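Local coordinates for De Novo Protein OR329 (Artificial gene, PDB 4HXT) that is a computationally designed armadillo-repeat protein without an assigned function, probably made as part of work on self-assembling cyclic homo-oligomers, at residues G45-L53 and A64-A72; Q103-A114 and E143-N154. All blocks are in the same frame, centred on the assembly; numbering follows the deposited sequence.

Contact 1. Residues G45-L53 and A64-A72; sequences GVEVLVKLL and AARALANIA
Leu49 presses into the face of the helix that carries Ala64, Ala67, Leu68 and Ile71, and it shows how one armadillo repeat of this designed protein closes upon itself. Helices 45-52 and 58-71 belong to the same repeat and run roughly antiparallel, their short segments 8.9 Å apart at closest approach with 142° between their directions. The clearest element is knobs-into-holes packing: Leu49 sits among those four side chains. Its CG lies beside its own backbone N and anti to the carbonyl carbon (chi1 -76°), which sends CD1 to Ile71 CD1, 3.6 Å away, and to the methyl of Ala67. Nearer the backbone, Leu49 CB lies against Leu68 CG at 3.8 Å.

A second set of contacts gathers on Leu68, whose two methyls serve different partners. CD2 lies against Leu49 and, more loosely, Val46, whereas CD1 is met by Leu53; the Val50 side chain crosses Leu68 at about a right angle, its CG2 near Leu68 CD1. Were Leu68 replaced by an alanine, the branch beyond CB would be gone, and Leu53 CD1 and Leu49 CB would probably be left facing a gap between the helices.

The third set centres on two small residues, Ala64 and Ala65. At Ala64 the backbones come closest, its CA 5.5 Å from Leu49 CA, and its CB rests 3.7 Å from Leu52 CB; Ala65 is touched by Leu53 CD2. No hydrogen bond crosses the pair, so the join depends on apolar surface. Helix 16-30 and helix 76-84 add further cover, Ala27 lying on Ala67 and Ile82 on both Val46 and Ile71. At the C-terminal end of 45-53, Leu53 and Leu68 reach toward each other tip to tip, with Leu53 CD1 3.5 Å from Leu68 CD1.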
loop_
_atom_site.group_PDB
_atom_site.type_symbol
_atom_site.label_atom_id
_atom_site.label_comp_id
_atom_site.label_asym_id
_atom_site.label_seq_id
_atom_site.Cartn_x
_atom_site.Cartn_y
_atom_site.Cartn_z
ATOM N N GLY A 45 9.331 4.798 -25.946
ATOM C CA GLY A 45 9.705 6.151 -25.576
ATOM C C GLY A 45 10.288 6.350 -24.188
ATOM O O GLY A 45 11.162 7.190 -24.006
ATOM N N VAL A 46 9.809 5.593 -23.206
ATOM C CA VAL A 46 10.306 5.718 -21.840
ATOM C C VAL A 46 11.807 5.432 -21.753
ATOM O O VAL A 46 12.558 6.232 -21.206
ATOM C CB VAL A 46 9.552 4.761 -20.885
ATOM C CG1 VAL A 46 10.189 4.775 -19.500
ATOM C CG2 VAL A 46 8.087 5.156 -20.808
ATOM N N GLU A 47 12.236 4.288 -22.288
ATOM C CA GLU A 47 13.644 3.909 -22.270
ATOM C C GLU A 47 14.495 5.016 -22.880
ATOM O O GLU A 47 15.513 5.408 -22.315
ATOM C CB GLU A 47 13.878 2.613 -23.059
ATOM C CG GLU A 47 13.527 1.314 -22.340
ATOM C CD GLU A 47 12.033 1.069 -22.248
ATOM O OE1 GLU A 47 11.255 1.857 -22.819
ATOM O OE2 GLU A 47 11.633 0.078 -21.607
ATOM N N VAL A 48 14.070 5.522 -24.032
ATOM C CA VAL A 48 14.811 6.569 -24.726
ATOM C C VAL A 48 14.808 7.870 -23.922
ATOM O O VAL A 48 15.829 8.545 -23.832
ATOM C CB VAL A 48 14.219 6.820 -26.130
ATOM C CG1 VAL A 48 14.994 7.910 -26.848
ATOM C CG2 VAL A 48 14.232 5.520 -26.940
ATOM N N LEU A 49 13.665 8.221 -23.337
ATOM C CA LEU A 49 13.572 9.445 -22.543
ATOM C C LEU A 49 14.458 9.358 -21.311
ATOM O O LEU A 49 15.048 10.353 -20.890
ATOM C CB LEU A 49 12.126 9.703 -22.117
ATOM C CG LEU A 49 11.236 10.245 -23.234
ATOM C CD1 LEU A 49 9.792 10.244 -22.772
ATOM C CD2 LEU A 49 11.692 11.657 -23.619
ATOM N N VAL A 50 14.540 8.164 -20.729
ATOM C CA VAL A 50 15.367 7.946 -19.550
ATOM C C VAL A 50 16.831 8.131 -19.926
ATOM O O VAL A 50 17.630 8.611 -19.125
ATOM C CB VAL A 50 15.149 6.531 -18.964
ATOM C CG1 VAL A 50 16.238 6.202 -17.951
ATOM C CG2 VAL A 50 13.779 6.467 -18.295
ATOM N N LYS A 51 17.183 7.750 -21.146
ATOM C CA LYS A 51 18.558 7.919 -21.590
ATOM C C LYS A 51 18.834 9.418 -21.766
ATOM O O LYS A 51 19.905 9.902 -21.411
ATOM C CB LYS A 51 18.799 7.195 -22.913
ATOM C CG LYS A 51 20.251 6.788 -23.112
ATOM C CD LYS A 51 20.657 6.844 -24.574
ATOM C CE LYS A 51 22.008 6.183 -24.798
ATOM N NZ LYS A 51 21.931 4.705 -24.614
ATOM N N LEU A 52 17.860 10.152 -22.301
ATOM C CA LEU A 52 18.029 11.590 -22.503
ATOM C C LEU A 52 18.216 12.344 -21.196
ATOM O O LEU A 52 18.705 13.475 -21.192
ATOM C CB LEU A 52 16.838 12.187 -23.263
ATOM C CG LEU A 52 16.721 11.896 -24.760
ATOM C CD1 LEU A 52 15.790 12.923 -25.394
ATOM C CD2 LEU A 52 18.082 11.967 -25.418
ATOM N N LEU A 53 17.824 11.721 -20.087
ATOM C CA LEU A 53 17.971 12.348 -18.780
ATOM C C LEU A 53 19.450 12.501 -18.448
ATOM O O LEU A 53 19.832 13.356 -17.648
ATOM C CB LEU A 53 17.297 11.497 -17.696
ATOM C CG LEU A 53 15.774 11.358 -17.728
ATOM C CD1 LEU A 53 15.329 10.468 -16.572
ATOM C CD2 LEU A 53 15.124 12.729 -17.624
ATOM N N ALA A 64 13.177 16.129 -21.244
ATOM C CA ALA A 64 12.986 14.691 -21.125
ATOM C C ALA A 64 12.304 14.399 -19.784
ATOM O O ALA A 64 11.387 13.583 -19.715
ATOM C CB ALA A 64 14.327 13.963 -21.212
ATOM N N ALA A 65 12.749 15.073 -18.726
ATOM C CA ALA A 65 12.161 14.880 -17.402
ATOM C C ALA A 65 10.689 15.301 -17.418
ATOM O O ALA A 65 9.829 14.651 -16.814
ATOM C CB ALA A 65 12.930 15.687 -16.361
ATOM N N ARG A 66 10.405 16.391 -18.120
ATOM C CA ARG A 66 9.045 16.902 -18.228
ATOM C C ARG A 66 8.140 15.886 -18.932
ATOM O O ARG A 66 6.990 15.688 -18.543
ATOM C CB ARG A 66 9.062 18.232 -18.991
ATOM C CG ARG A 66 7.704 18.863 -19.240
ATOM C CD ARG A 66 7.879 20.326 -19.642
ATOM N NE ARG A 66 6.643 20.933 -20.126
ATOM C CZ ARG A 66 6.136 20.726 -21.337
ATOM N NH1 ARG A 66 6.760 19.926 -22.191
ATOM N NH2 ARG A 66 5.003 21.316 -21.694
ATOM N N ALA A 67 8.665 15.241 -19.968
ATOM C CA ALA A 67 7.898 14.245 -20.702
ATOM C C ALA A 67 7.624 13.033 -19.815
ATOM O O ALA A 67 6.527 12.486 -19.829
ATOM C CB ALA A 67 8.656 13.817 -21.948
ATOM N N LEU A 68 8.627 12.621 -19.043
ATOM C CA LEU A 68 8.483 11.471 -18.157
ATOM C C LEU A 68 7.520 11.767 -17.011
ATOM O O LEU A 68 6.772 10.889 -16.576
ATOM C CB LEU A 68 9.856 11.052 -17.616
ATOM C CG LEU A 68 10.743 10.321 -18.632
ATOM C CD1 LEU A 68 12.177 10.211 -18.113
ATOM C CD2 LEU A 68 10.155 8.932 -18.903
ATOM N N ALA A 69 7.539 13.005 -16.524
ATOM C CA ALA A 69 6.650 13.408 -15.443
ATOM C C ALA A 69 5.206 13.342 -15.932
ATOM O O ALA A 69 4.310 12.945 -15.187
ATOM C CB ALA A 69 6.984 14.824 -14.981
ATOM N N ASN A 70 4.987 13.735 -17.185
ATOM C CA ASN A 70 3.647 13.703 -17.761
ATOM C C ASN A 70 3.224 12.256 -17.962
ATOM O O ASN A 70 2.063 11.902 -17.758
ATOM C CB ASN A 70 3.619 14.455 -19.090
ATOM C CG ASN A 70 3.639 15.956 -18.903
ATOM O OD1 ASN A 70 3.851 16.449 -17.795
ATOM N ND2 ASN A 70 3.422 16.693 -19.985
ATOM N N ILE A 71 4.178 11.425 -18.367
ATOM C CA ILE A 71 3.928 10.005 -18.576
ATOM C C ILE A 71 3.586 9.352 -17.237
ATOM O O ILE A 71 2.649 8.554 -17.139
ATOM C CB ILE A 71 5.187 9.314 -19.177
ATOM C CG1 ILE A 71 5.364 9.743 -20.638
ATOM C CG2 ILE A 71 5.081 7.801 -19.052
ATOM C CD1 ILE A 71 6.669 9.278 -21.271
ATOM N N ALA A 72 4.348 9.713 -16.206
ATOM C CA ALA A 72 4.155 9.158 -14.870
ATOM C C ALA A 72 2.813 9.526 -14.243
ATOM O O ALA A 72 2.418 8.947 -13.235
ATOM C CB ALA A 72 5.298 9.595 -13.956
#

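Contact 2. Residues Q103-A114 and E143-N154; sequences QKEAARALANIA and EVQKEAARALAN
Glu143, near the start of helix 142-155, meets Lys104: its CB lies 3.6 Å from Lys104 CE, an aliphatic contact, while the ammonium of Lys104 pairs with Glu101. Here equivalent helices of successive armadillo repeats, 100-113 and 142-155, run nearly parallel, at 17°, and illustrate how a designed solenoid stacks. Val144 follows, placing CG2 3.9 Å from Gln103 CB. At Glu147 the methylene CB packs on the methyl of Ala107, and the chain then bends at chi2 (-58°), which carries the carboxylate alongside Arg108 CB. OE1 offers its syn lone pair to Arg150 NH2, one turn on, in a salt bridge of 3.2 Å.

Arg150 reaches across the interface. Its chain bends at chi3 (75°), laying the guanidinium over Ala111, whose CB sits 3.4 Å above the centre of the plane. From there NH1 and NH2 grip Asn112 OD1 end-on, at 3.0 and 2.9 Å, and the oxygen lies in the guanidinium plane. The Asn112 amide nitrogen is satisfied by Ala69 O. Ala151 then packs methyl to methyl with Ala111, where the backbones approach most closely. Last, Asn154 ND2 comes to Ala111 O at 2.9 Å from above the plane of that carbonyl, while the oxygen lies in the Asn154 amide plane.

Small alanines allow the helices to come close, while buried amides join them by directional bonds. Held by Glu147 and Asn112 at its edge and covered by Ala111 on one face, the Arg150 guanidinium is probably restricted in rotation, and its charge is likely to be partly offset by the carboxylate.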
loop_
_atom_site.group_PDB
_atom_site.type_symbol
_atom_site.label_atom_id
_atom_site.label_comp_id
_atom_site.label_asym_id
_atom_site.label_seq_id
_atom_site.Cartn_x
_atom_site.Cartn_y
_atom_site.Cartn_z
ATOM N N GLN A 103 15.551 20.340 -11.731
ATOM C CA GLN A 103 15.189 19.926 -10.383
ATOM C C GLN A 103 13.686 19.806 -10.247
ATOM O O GLN A 103 13.174 18.825 -9.711
ATOM C CB GLN A 103 15.669 20.948 -9.358
ATOM C CG GLN A 103 17.140 20.932 -9.081
ATOM C CD GLN A 103 17.477 21.816 -7.908
ATOM O OE1 GLN A 103 17.377 23.036 -7.991
ATOM N NE2 GLN A 103 17.862 21.202 -6.795
ATOM N N LYS A 104 12.993 20.833 -10.721
ATOM C CA LYS A 104 11.542 20.895 -10.654
ATOM C C LYS A 104 10.877 19.762 -11.427
ATOM O O LYS A 104 9.977 19.102 -10.914
ATOM C CB LYS A 104 11.064 22.241 -11.198
ATOM C CG LYS A 104 9.561 22.410 -11.225
ATOM C CD LYS A 104 9.149 23.546 -12.159
ATOM C CE LYS A 104 9.860 24.852 -11.818
ATOM N NZ LYS A 104 9.508 25.944 -12.771
ATOM N N GLU A 105 11.313 19.542 -12.662
ATOM C CA GLU A 105 10.739 18.475 -13.477
ATOM C C GLU A 105 11.055 17.108 -12.876
ATOM O O GLU A 105 10.204 16.218 -12.862
ATOM C CB GLU A 105 11.275 18.537 -14.908
ATOM C CG GLU A 105 10.800 19.741 -15.712
ATOM C CD GLU A 105 9.291 19.928 -15.677
ATOM O OE1 GLU A 105 8.558 18.920 -15.594
ATOM O OE2 GLU A 105 8.835 21.088 -15.747
ATOM N N ALA A 106 12.278 16.944 -12.380
ATOM C CA ALA A 106 12.681 15.678 -11.784
ATOM C C ALA A 106 11.828 15.397 -10.555
ATOM O O ALA A 106 11.377 14.269 -10.351
ATOM C CB ALA A 106 14.160 15.721 -11.401
ATOM N N ALA A 107 11.603 16.427 -9.739
ATOM C CA ALA A 107 10.797 16.268 -8.534
ATOM C C ALA A 107 9.336 16.003 -8.888
ATOM O O ALA A 107 8.672 15.184 -8.247
ATOM C CB ALA A 107 10.911 17.513 -7.644
ATOM N N ARG A 108 8.833 16.697 -9.904
ATOM C CA ARG A 108 7.453 16.505 -10.325
ATOM C C ARG A 108 7.260 15.080 -10.845
ATOM O O ARG A 108 6.229 14.456 -10.593
ATOM C CB ARG A 108 7.074 17.511 -11.416
ATOM C CG ARG A 108 5.618 17.406 -11.857
ATOM C CD ARG A 108 5.197 18.590 -12.714
ATOM N NE ARG A 108 5.758 18.558 -14.061
ATOM C CZ ARG A 108 5.242 17.870 -15.077
ATOM N NH1 ARG A 108 4.142 17.148 -14.912
ATOM N NH2 ARG A 108 5.829 17.913 -16.266
ATOM N N ALA A 109 8.252 14.560 -11.564
ATOM C CA ALA A 109 8.154 13.199 -12.089
ATOM C C ALA A 109 8.125 12.197 -10.936
ATOM O O ALA A 109 7.334 11.254 -10.937
ATOM C CB ALA A 109 9.332 12.897 -13.009
ATOM N N LEU A 110 8.998 12.407 -9.955
ATOM C CA LEU A 110 9.061 11.518 -8.806
ATOM C C LEU A 110 7.764 11.608 -8.006
ATOM O O LEU A 110 7.264 10.600 -7.506
ATOM C CB LEU A 110 10.275 11.869 -7.942
ATOM C CG LEU A 110 11.601 11.412 -8.556
ATOM C CD1 LEU A 110 12.773 11.919 -7.731
ATOM C CD2 LEU A 110 11.621 9.893 -8.622
ATOM N N ALA A 111 7.213 12.814 -7.901
ATOM C CA ALA A 111 5.958 13.000 -7.180
ATOM C C ALA A 111 4.852 12.191 -7.868
ATOM O O ALA A 111 4.060 11.522 -7.203
ATOM C CB ALA A 111 5.579 14.485 -7.137
ATOM N N ASN A 112 4.803 12.247 -9.197
ATOM C CA ASN A 112 3.787 11.508 -9.943
ATOM C C ASN A 112 4.016 10.010 -9.845
ATOM O O ASN A 112 3.069 9.236 -9.719
ATOM C CB ASN A 112 3.761 11.947 -11.412
ATOM C CG ASN A 112 3.269 13.368 -11.576
ATOM O OD1 ASN A 112 2.797 13.982 -10.617
ATOM N ND2 ASN A 112 3.372 13.899 -12.786
ATOM N N ILE A 113 5.276 9.598 -9.902
ATOM C CA ILE A 113 5.599 8.186 -9.779
ATOM C C ILE A 113 5.111 7.720 -8.405
ATOM O O ILE A 113 4.518 6.650 -8.275
ATOM C CB ILE A 113 7.131 7.951 -9.898
ATOM C CG1 ILE A 113 7.578 8.164 -11.347
ATOM C CG2 ILE A 113 7.491 6.553 -9.421
ATOM C CD1 ILE A 113 9.093 8.199 -11.544
ATOM N N ALA A 114 5.349 8.545 -7.387
ATOM C CA ALA A 114 4.961 8.220 -6.017
ATOM C C ALA A 114 3.452 8.132 -5.782
ATOM O O ALA A 114 3.016 7.644 -4.739
ATOM C CB ALA A 114 5.573 9.218 -5.055
ATOM N N GLU A 143 9.168 26.620 -6.254
ATOM C CA GLU A 143 8.605 25.535 -7.054
ATOM C C GLU A 143 9.223 24.184 -6.711
ATOM O O GLU A 143 8.531 23.163 -6.686
ATOM C CB GLU A 143 8.803 25.810 -8.547
ATOM C CG GLU A 143 7.725 26.674 -9.159
ATOM C CD GLU A 143 6.350 26.065 -8.995
ATOM O OE1 GLU A 143 6.170 24.884 -9.366
ATOM O OE2 GLU A 143 5.449 26.768 -8.493
ATOM N N VAL A 144 10.529 24.178 -6.468
ATOM C CA VAL A 144 11.221 22.946 -6.114
ATOM C C VAL A 144 10.696 22.470 -4.758
ATOM O O VAL A 144 10.454 21.278 -4.563
ATOM C CB VAL A 144 12.752 23.163 -6.060
ATOM C CG1 VAL A 144 13.438 21.950 -5.465
ATOM C CG2 VAL A 144 13.286 23.411 -7.464
ATOM N N GLN A 145 10.513 23.408 -3.827
ATOM C CA GLN A 145 9.975 23.085 -2.504
ATOM C C GLN A 145 8.614 22.412 -2.624
ATOM O O GLN A 145 8.346 21.410 -1.968
ATOM C CB GLN A 145 9.767 24.347 -1.668
ATOM C CG GLN A 145 10.979 24.888 -0.961
ATOM C CD GLN A 145 10.589 25.956 0.043
ATOM O OE1 GLN A 145 9.971 26.958 -0.317
ATOM N NE2 GLN A 145 10.937 25.743 1.309
ATOM N N LYS A 146 7.749 22.996 -3.448
ATOM C CA LYS A 146 6.402 22.478 -3.649
ATOM C C LYS A 146 6.401 21.051 -4.181
ATOM O O LYS A 146 5.711 20.180 -3.646
ATOM C CB LYS A 146 5.623 23.374 -4.621
ATOM C CG LYS A 146 4.156 22.984 -4.750
ATOM C CD LYS A 146 3.435 23.736 -5.864
ATOM C CE LYS A 146 3.778 23.187 -7.241
ATOM N NZ LYS A 146 2.941 23.816 -8.306
ATOM N N GLU A 147 7.165 20.816 -5.242
ATOM C CA GLU A 147 7.238 19.489 -5.840
ATOM C C GLU A 147 7.821 18.468 -4.869
ATOM O O GLU A 147 7.373 17.323 -4.821
ATOM C CB GLU A 147 8.081 19.522 -7.116
ATOM C CG GLU A 147 7.477 20.348 -8.248
ATOM C CD GLU A 147 6.092 19.871 -8.667
ATOM O OE1 GLU A 147 5.759 18.688 -8.435
ATOM O OE2 GLU A 147 5.338 20.681 -9.246
ATOM N N ALA A 148 8.822 18.888 -4.099
ATOM C CA ALA A 148 9.457 18.001 -3.125
ATOM C C ALA A 148 8.452 17.629 -2.037
ATOM O O ALA A 148 8.327 16.464 -1.670
ATOM C CB ALA A 148 10.672 18.683 -2.506
ATOM N N ALA A 149 7.731 18.626 -1.529
ATOM C CA ALA A 149 6.733 18.386 -0.494
ATOM C C ALA A 149 5.612 17.492 -1.031
ATOM O O ALA A 149 5.136 16.596 -0.336
ATOM C CB ALA A 149 6.160 19.709 0.003
ATOM N N ARG A 150 5.190 17.738 -2.268
ATOM C CA ARG A 150 4.135 16.930 -2.867
ATOM C C ARG A 150 4.617 15.491 -3.029
ATOM O O ARG A 150 3.870 14.548 -2.776
ATOM C CB ARG A 150 3.713 17.497 -4.231
ATOM C CG ARG A 150 2.588 16.697 -4.895
ATOM C CD ARG A 150 2.017 17.394 -6.129
ATOM N NE ARG A 150 2.892 17.321 -7.293
ATOM C CZ ARG A 150 2.815 16.381 -8.231
ATOM N NH1 ARG A 150 1.898 15.427 -8.150
ATOM N NH2 ARG A 150 3.657 16.396 -9.257
ATOM N N ALA A 151 5.871 15.320 -3.441
ATOM C CA ALA A 151 6.423 13.983 -3.617
ATOM C C ALA A 151 6.449 13.252 -2.274
ATOM O O ALA A 151 6.057 12.090 -2.180
ATOM C CB ALA A 151 7.836 14.070 -4.202
ATOM N N LEU A 152 6.912 13.940 -1.235
ATOM C CA LEU A 152 6.986 13.339 0.088
ATOM C C LEU A 152 5.602 12.984 0.621
ATOM O O LEU A 152 5.431 11.955 1.276
ATOM C CB LEU A 152 7.716 14.280 1.052
ATOM C CG LEU A 152 9.228 14.358 0.807
ATOM C CD1 LEU A 152 9.838 15.404 1.719
ATOM C CD2 LEU A 152 9.868 12.994 1.056
ATOM N N ALA A 153 4.613 13.830 0.341
ATOM C CA ALA A 153 3.247 13.557 0.786
ATOM C C ALA A 153 2.746 12.265 0.129
ATOM O O ALA A 153 2.100 11.434 0.775
ATOM C CB ALA A 153 2.325 14.727 0.424
ATOM N N ASN A 154 3.045 12.096 -1.155
ATOM C CA ASN A 154 2.616 10.895 -1.868
ATOM C C ASN A 154 3.368 9.676 -1.369
ATOM O O ASN A 154 2.789 8.602 -1.191
ATOM C CB ASN A 154 2.823 11.065 -3.374
ATOM C CG ASN A 154 1.893 12.103 -3.967
ATOM O OD1 ASN A 154 0.985 12.583 -3.290
ATOM N ND2 ASN A 154 2.108 12.451 -5.233
#

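Contact 1 packs two helices within one repeat, whereas contact 2 joins corresponding helices of successive repeats; their centres lie 15 Å apart. The two meet directly, because 64-72 lies beside 103-114. Two probable hydrogen bonds tie them, Asn112 ND2 to Ala69 O at 2.7 Å and Arg108 NH2 to Asn70 OD1 at 2.9 Å. Apolar closure inside a repeat and mixed apolar and polar joining between repeats therefore meet on helix 58-71, which turns one face to 45-53 and another to 103-114. Asn154 likewise continues the pattern, its OD1 accepting from Arg192 of helix 184-197. No ligand site is involved, and neither contact is touched by the second chain of the assembly.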